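Local coordinates for uncharacterized protein (Nostoc punctiforme, PDB 2QDR), which is of unknown function but adopts the double-stranded beta-helix fold of the cupins and is a putative dioxygenase, at residues Y48-N59 against D259-L270. Numbering follows the deposited sequence.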
loop_
_atom_site.group_PDB
_atom_site.type_symbol
_atom_site.label_atom_id
_atom_site.label_comp_id
_atom_site.label_asym_id
_atom_site.label_seq_id
_atom_site.Cartn_x
_atom_site.Cartn_y
_atom_site.Cartn_z
ATOM N N TYR A 48 -19.469 -40.721 -17.178
ATOM C CA TYR A 48 -18.581 -39.831 -16.440
ATOM C C TYR A 48 -17.166 -40.364 -16.571
ATOM O O TYR A 48 -16.932 -41.542 -16.301
ATOM C CB TYR A 48 -19.000 -39.707 -14.966
ATOM C CG TYR A 48 -17.934 -39.130 -14.037
ATOM C CD1 TYR A 48 -17.481 -37.815 -14.180
ATOM C CD2 TYR A 48 -17.417 -39.890 -12.971
ATOM C CE1 TYR A 48 -16.509 -37.289 -13.331
ATOM C CE2 TYR A 48 -16.459 -39.365 -12.107
ATOM C CZ TYR A 48 -16.008 -38.065 -12.291
ATOM O OH TYR A 48 -15.064 -37.531 -11.450
ATOM N N LEU A 49 -16.258 -39.495 -17.028
ATOM C CA LEU A 49 -14.846 -39.798 -17.232
ATOM C C LEU A 49 -14.067 -39.108 -16.122
ATOM O O LEU A 49 -13.831 -37.903 -16.208
ATOM C CB LEU A 49 -14.398 -39.308 -18.604
ATOM C CG LEU A 49 -15.182 -39.877 -19.788
ATOM C CD1 LEU A 49 -14.557 -39.398 -21.084
ATOM C CD2 LEU A 49 -15.227 -41.400 -19.769
ATOM N N PRO A 50 -13.658 -39.863 -15.075
ATOM C CA PRO A 50 -12.963 -39.201 -13.968
ATOM C C PRO A 50 -11.606 -38.616 -14.317
ATOM O O PRO A 50 -10.885 -39.182 -15.121
ATOM C CB PRO A 50 -12.777 -40.329 -12.939
ATOM C CG PRO A 50 -13.674 -41.415 -13.369
ATOM C CD PRO A 50 -13.782 -41.314 -14.829
ATOM N N ARG A 51 -11.320 -37.462 -13.717
ATOM C CA ARG A 51 -10.074 -36.724 -13.875
ATOM C C ARG A 51 -9.707 -36.402 -15.330
ATOM O O ARG A 51 -8.528 -36.235 -15.642
ATOM C CB ARG A 51 -8.953 -37.516 -13.207
ATOM C CG ARG A 51 -9.292 -37.926 -11.795
ATOM C CD ARG A 51 -8.118 -38.502 -11.109
ATOM N NE ARG A 51 -8.412 -38.866 -9.730
ATOM C CZ ARG A 51 -7.511 -39.341 -8.869
ATOM N NH1 ARG A 51 -6.236 -39.509 -9.223
ATOM N NH2 ARG A 51 -7.879 -39.650 -7.631
ATOM N N GLN A 52 -10.721 -36.257 -16.191
ATOM C CA GLN A 52 -10.517 -35.981 -17.611
ATOM C C GLN A 52 -11.182 -34.686 -18.048
ATOM O O GLN A 52 -12.397 -34.558 -17.976
ATOM C CB GLN A 52 -11.054 -37.149 -18.466
ATOM C CG GLN A 52 -10.855 -36.984 -19.993
ATOM C CD GLN A 52 -9.392 -36.853 -20.403
ATOM O OE1 GLN A 52 -8.586 -37.760 -20.172
ATOM N NE2 GLN A 52 -9.057 -35.740 -21.055
ATOM N N TYR A 53 -10.371 -33.735 -18.512
ATOM C CA TYR A 53 -10.880 -32.463 -19.019
ATOM C C TYR A 53 -11.562 -32.756 -20.339
ATOM O O TYR A 53 -11.109 -33.644 -21.072
ATOM C CB TYR A 53 -9.764 -31.420 -19.216
ATOM C CG TYR A 53 -8.641 -31.820 -20.172
ATOM C CD1 TYR A 53 -8.759 -31.645 -21.548
ATOM C CD2 TYR A 53 -7.450 -32.360 -19.689
ATOM C CE1 TYR A 53 -7.742 -32.024 -22.412
ATOM C CE2 TYR A 53 -6.425 -32.736 -20.548
ATOM C CZ TYR A 53 -6.576 -32.562 -21.907
ATOM O OH TYR A 53 -5.567 -32.923 -22.769
ATOM N N GLN A 54 -12.668 -32.071 -20.624
ATOM C CA GLN A 54 -13.390 -32.252 -21.890
ATOM C C GLN A 54 -13.819 -30.900 -22.438
ATOM O O GLN A 54 -14.413 -30.111 -21.708
ATOM C CB GLN A 54 -14.617 -33.131 -21.732
ATOM C CG GLN A 54 -14.349 -34.507 -21.158
ATOM C CD GLN A 54 -15.582 -35.380 -21.176
ATOM O OE1 GLN A 54 -16.412 -35.272 -22.072
ATOM N NE2 GLN A 54 -15.686 -36.283 -20.215
ATOM N N PHE A 55 -13.518 -30.653 -23.717
ATOM C CA PHE A 55 -13.854 -29.414 -24.388
ATOM C C PHE A 55 -14.684 -29.697 -25.629
ATOM O O PHE A 55 -14.390 -30.645 -26.357
ATOM C CB PHE A 55 -12.598 -28.684 -24.866
ATOM C CG PHE A 55 -11.484 -28.615 -23.855
ATOM C CD1 PHE A 55 -11.719 -28.149 -22.576
ATOM C CD2 PHE A 55 -10.163 -28.883 -24.234
ATOM C CE1 PHE A 55 -10.684 -28.044 -21.640
ATOM C CE2 PHE A 55 -9.105 -28.766 -23.312
ATOM C CZ PHE A 55 -9.374 -28.349 -22.009
ATOM N N PHE A 56 -15.697 -28.872 -25.891
ATOM C CA PHE A 56 -16.530 -29.044 -27.090
ATOM C C PHE A 56 -17.335 -27.794 -27.471
ATOM O O PHE A 56 -17.622 -26.931 -26.636
ATOM C CB PHE A 56 -17.470 -30.254 -26.961
ATOM C CG PHE A 56 -18.363 -30.221 -25.764
ATOM C CD1 PHE A 56 -17.956 -30.798 -24.566
ATOM C CD2 PHE A 56 -19.629 -29.654 -25.839
ATOM C CE1 PHE A 56 -18.785 -30.794 -23.460
ATOM C CE2 PHE A 56 -20.467 -29.643 -24.732
ATOM C CZ PHE A 56 -20.048 -30.221 -23.543
ATOM N N ASP A 57 -17.678 -27.730 -28.755
ATOM C CA ASP A 57 -18.437 -26.648 -29.332
ATOM C C ASP A 57 -19.898 -26.927 -29.029
ATOM O O ASP A 57 -20.412 -27.967 -29.426
ATOM C CB ASP A 57 -18.189 -26.597 -30.849
ATOM C CG ASP A 57 -18.836 -25.396 -31.545
ATOM O OD1 ASP A 57 -19.439 -24.518 -30.887
ATOM O OD2 ASP A 57 -18.726 -25.334 -32.792
ATOM N N THR A 58 -20.560 -26.012 -28.321
ATOM C CA THR A 58 -21.987 -26.166 -27.994
ATOM C C THR A 58 -22.883 -26.050 -29.246
ATOM O O THR A 58 -24.003 -26.571 -29.231
ATOM C CB THR A 58 -22.463 -25.180 -26.894
ATOM O OG1 THR A 58 -22.259 -23.818 -27.310
ATOM C CG2 THR A 58 -21.713 -25.437 -25.591
ATOM N N ASN A 59 -22.400 -25.380 -30.304
ATOM C CA ASN A 59 -23.136 -25.269 -31.568
ATOM C C ASN A 59 -23.464 -26.657 -32.131
ATOM O O ASN A 59 -24.571 -26.880 -32.600
ATOM C CB ASN A 59 -22.347 -24.498 -32.639
ATOM C CG ASN A 59 -22.132 -23.021 -32.311
ATOM O OD1 ASN A 59 -22.994 -22.346 -31.769
ATOM N ND2 ASN A 59 -20.990 -22.505 -32.722
ATOM N N ASP A 259 -18.808 -19.636 -27.787
ATOM C CA ASP A 259 -19.803 -20.722 -27.674
ATOM C C ASP A 259 -19.225 -22.128 -27.346
ATOM O O ASP A 259 -19.975 -23.097 -27.339
ATOM C CB ASP A 259 -20.781 -20.764 -28.890
ATOM C CG ASP A 259 -21.554 -19.457 -29.076
ATOM O OD1 ASP A 259 -21.870 -18.758 -28.091
ATOM O OD2 ASP A 259 -21.885 -19.141 -30.227
ATOM N N HIS A 260 -17.925 -22.231 -27.052
ATOM C CA HIS A 260 -17.326 -23.516 -26.648
ATOM C C HIS A 260 -17.476 -23.617 -25.137
ATOM O O HIS A 260 -17.448 -22.612 -24.430
ATOM C CB HIS A 260 -15.867 -23.657 -27.067
ATOM C CG HIS A 260 -15.683 -23.939 -28.527
ATOM N ND1 HIS A 260 -15.124 -25.113 -28.990
ATOM C CD2 HIS A 260 -16.055 -23.241 -29.626
ATOM C CE1 HIS A 260 -15.107 -25.096 -30.310
ATOM N NE2 HIS A 260 -15.675 -23.976 -30.721
ATOM N N TYR A 261 -17.651 -24.835 -24.655
ATOM C CA TYR A 261 -17.830 -25.112 -23.238
ATOM C C TYR A 261 -16.856 -26.165 -22.741
ATOM O O TYR A 261 -16.356 -26.976 -23.527
ATOM C CB TYR A 261 -19.271 -25.584 -23.032
ATOM C CG TYR A 261 -19.616 -26.181 -21.680
ATOM C CD1 TYR A 261 -19.440 -27.535 -21.454
ATOM C CD2 TYR A 261 -20.142 -25.408 -20.654
ATOM C CE1 TYR A 261 -19.747 -28.106 -20.261
ATOM C CE2 TYR A 261 -20.464 -25.977 -19.431
ATOM C CZ TYR A 261 -20.266 -27.335 -19.247
ATOM O OH TYR A 261 -20.568 -27.945 -18.056
ATOM N N TRP A 262 -16.575 -26.144 -21.442
ATOM C CA TRP A 262 -15.701 -27.150 -20.856
ATOM C C TRP A 262 -16.215 -27.670 -19.517
ATOM O O TRP A 262 -17.080 -27.063 -18.882
ATOM C CB TRP A 262 -14.272 -26.629 -20.701
ATOM C CG TRP A 262 -14.065 -25.539 -19.748
ATOM C CD1 TRP A 262 -13.771 -25.651 -18.427
ATOM C CD2 TRP A 262 -14.063 -24.150 -20.047
ATOM N NE1 TRP A 262 -13.607 -24.410 -17.872
ATOM C CE2 TRP A 262 -13.792 -23.468 -18.845
ATOM C CE3 TRP A 262 -14.296 -23.409 -21.211
ATOM C CZ2 TRP A 262 -13.720 -22.081 -18.777
ATOM C CZ3 TRP A 262 -14.239 -22.042 -21.139
ATOM C CH2 TRP A 262 -13.949 -21.386 -19.933
ATOM N N TYR A 263 -15.672 -28.827 -19.143
ATOM C CA TYR A 263 -15.976 -29.515 -17.905
ATOM C C TYR A 263 -14.716 -30.239 -17.466
ATOM O O TYR A 263 -14.198 -31.073 -18.188
ATOM C CB TYR A 263 -17.132 -30.506 -18.067
ATOM C CG TYR A 263 -17.369 -31.331 -16.821
ATOM C CD1 TYR A 263 -17.988 -30.774 -15.711
ATOM C CD2 TYR A 263 -16.983 -32.667 -16.753
ATOM C CE1 TYR A 263 -18.218 -31.524 -14.556
ATOM C CE2 TYR A 263 -17.200 -33.427 -15.599
ATOM C CZ TYR A 263 -17.817 -32.851 -14.505
ATOM O OH TYR A 263 -18.042 -33.596 -13.368
ATOM N N CYS A 264 -14.230 -29.898 -16.285
ATOM C CA CYS A 264 -13.027 -30.470 -15.729
ATOM C C CYS A 264 -13.355 -30.994 -14.347
ATOM O O CYS A 264 -13.434 -30.198 -13.407
ATOM C CB CYS A 264 -11.957 -29.389 -15.651
ATOM S SG CYS A 264 -11.668 -28.594 -17.246
ATOM N N PRO A 265 -13.554 -32.322 -14.202
ATOM C CA PRO A 265 -13.872 -32.818 -12.870
ATOM C C PRO A 265 -12.639 -32.776 -11.967
ATOM O O PRO A 265 -11.544 -32.452 -12.422
ATOM C CB PRO A 265 -14.348 -34.253 -13.121
ATOM C CG PRO A 265 -13.621 -34.673 -14.315
ATOM C CD PRO A 265 -13.500 -33.425 -15.177
ATOM N N SER A 266 -12.827 -33.101 -10.700
ATOM C CA SER A 266 -11.739 -33.066 -9.731
ATOM C C SER A 266 -10.504 -33.877 -10.135
ATOM O O SER A 266 -10.624 -34.990 -10.613
ATOM C CB SER A 266 -12.259 -33.511 -8.372
ATOM O OG SER A 266 -13.251 -32.585 -7.964
ATOM N N PHE A 267 -9.340 -33.248 -9.976
ATOM C CA PHE A 267 -8.000 -33.810 -10.267
ATOM C C PHE A 267 -7.679 -33.976 -11.763
ATOM O O PHE A 267 -6.912 -34.857 -12.134
ATOM C CB PHE A 267 -7.743 -35.119 -9.480
ATOM C CG PHE A 267 -7.995 -34.981 -8.002
ATOM C CD1 PHE A 267 -7.063 -34.348 -7.182
ATOM C CD2 PHE A 267 -9.170 -35.480 -7.425
ATOM C CE1 PHE A 267 -7.298 -34.207 -5.813
ATOM C CE2 PHE A 267 -9.408 -35.348 -6.052
ATOM C CZ PHE A 267 -8.470 -34.705 -5.248
ATOM N N SER A 268 -8.242 -33.106 -12.601
ATOM C CA SER A 268 -7.953 -33.105 -14.028
ATOM C C SER A 268 -6.630 -32.380 -14.191
ATOM O O SER A 268 -6.281 -31.546 -13.366
ATOM C CB SER A 268 -9.026 -32.370 -14.818
ATOM O OG SER A 268 -10.292 -32.955 -14.646
ATOM N N THR A 269 -5.901 -32.697 -15.248
ATOM C CA THR A 269 -4.605 -32.079 -15.516
ATOM C C THR A 269 -4.752 -31.233 -16.775
ATOM O O THR A 269 -4.627 -31.738 -17.895
ATOM C CB THR A 269 -3.515 -33.146 -15.648
ATOM O OG1 THR A 269 -3.495 -33.934 -14.454
ATOM C CG2 THR A 269 -2.138 -32.499 -15.869
ATOM N N LEU A 270 -5.026 -29.945 -16.584
ATOM C CA LEU A 270 -5.240 -29.033 -17.710
ATOM C C LEU A 270 -3.956 -28.625 -18.423
ATOM O O LEU A 270 -3.007 -28.196 -17.765
ATOM C CB LEU A 270 -6.012 -27.770 -17.281
ATOM C CG LEU A 270 -7.536 -27.947 -17.139
ATOM C CD1 LEU A 270 -8.235 -28.042 -18.513
ATOM C CD2 LEU A 270 -7.935 -29.151 -16.258
HETATM O O HOH W 1 -12.530 -36.747 -11.461
HETATM O O HOH W 2 -7.254 -34.646 -17.547
#
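Gln54 and Phe56 pair with Tyr263 and Tyr261 through four backbone hydrogen bonds, the straightest running from Tyr261 N to Phe56 O (2.9 Å, 174° at the hydrogen). Strand 54-57 is thereby joined antiparallel to strand 260-264 as one of the two outermost strands, within the chain, of a cupin-type sheet. Next along the chain, Thr58 N donates to Asp259 O, and Asp57 OD1 closes an Asx turn by accepting Asn59 N from above the carboxylate plane.

Water carries the bonding at the other end. The oxygen of one molecule lies 2.7 Å from each of Tyr48 OH, Arg51 N and Ser266 O; a second receives weak bonds from Tyr53 N and Thr269 N and donates to Arg51 O.

Ring contacts flank the backbone ladder. Asp57 swings its carboxylate away from its own backbone N (chi1 -174°) and lays it almost parallel to the imidazole of His260, 7° between planes, while Asp57 CB makes a CH-pi contact over the His260 ring face, 3.7 Å from the centroid. Tyr254 OH holds His260 ND1; a serine at His260 would probably forfeit that bond and leave the Asp57 side chain without its stacking surface. The Phe55 ring turns its edge to Trp262 CB (CD1 to CB, 3.5 Å) and to Leu270, whereas the Phe56 and Tyr261 rings meet obliquely.

Direct backbone bonding thus fixes the register and ring packing lines the strand pair, giving way to water-mediated bonding where two waters tie the loop ends together.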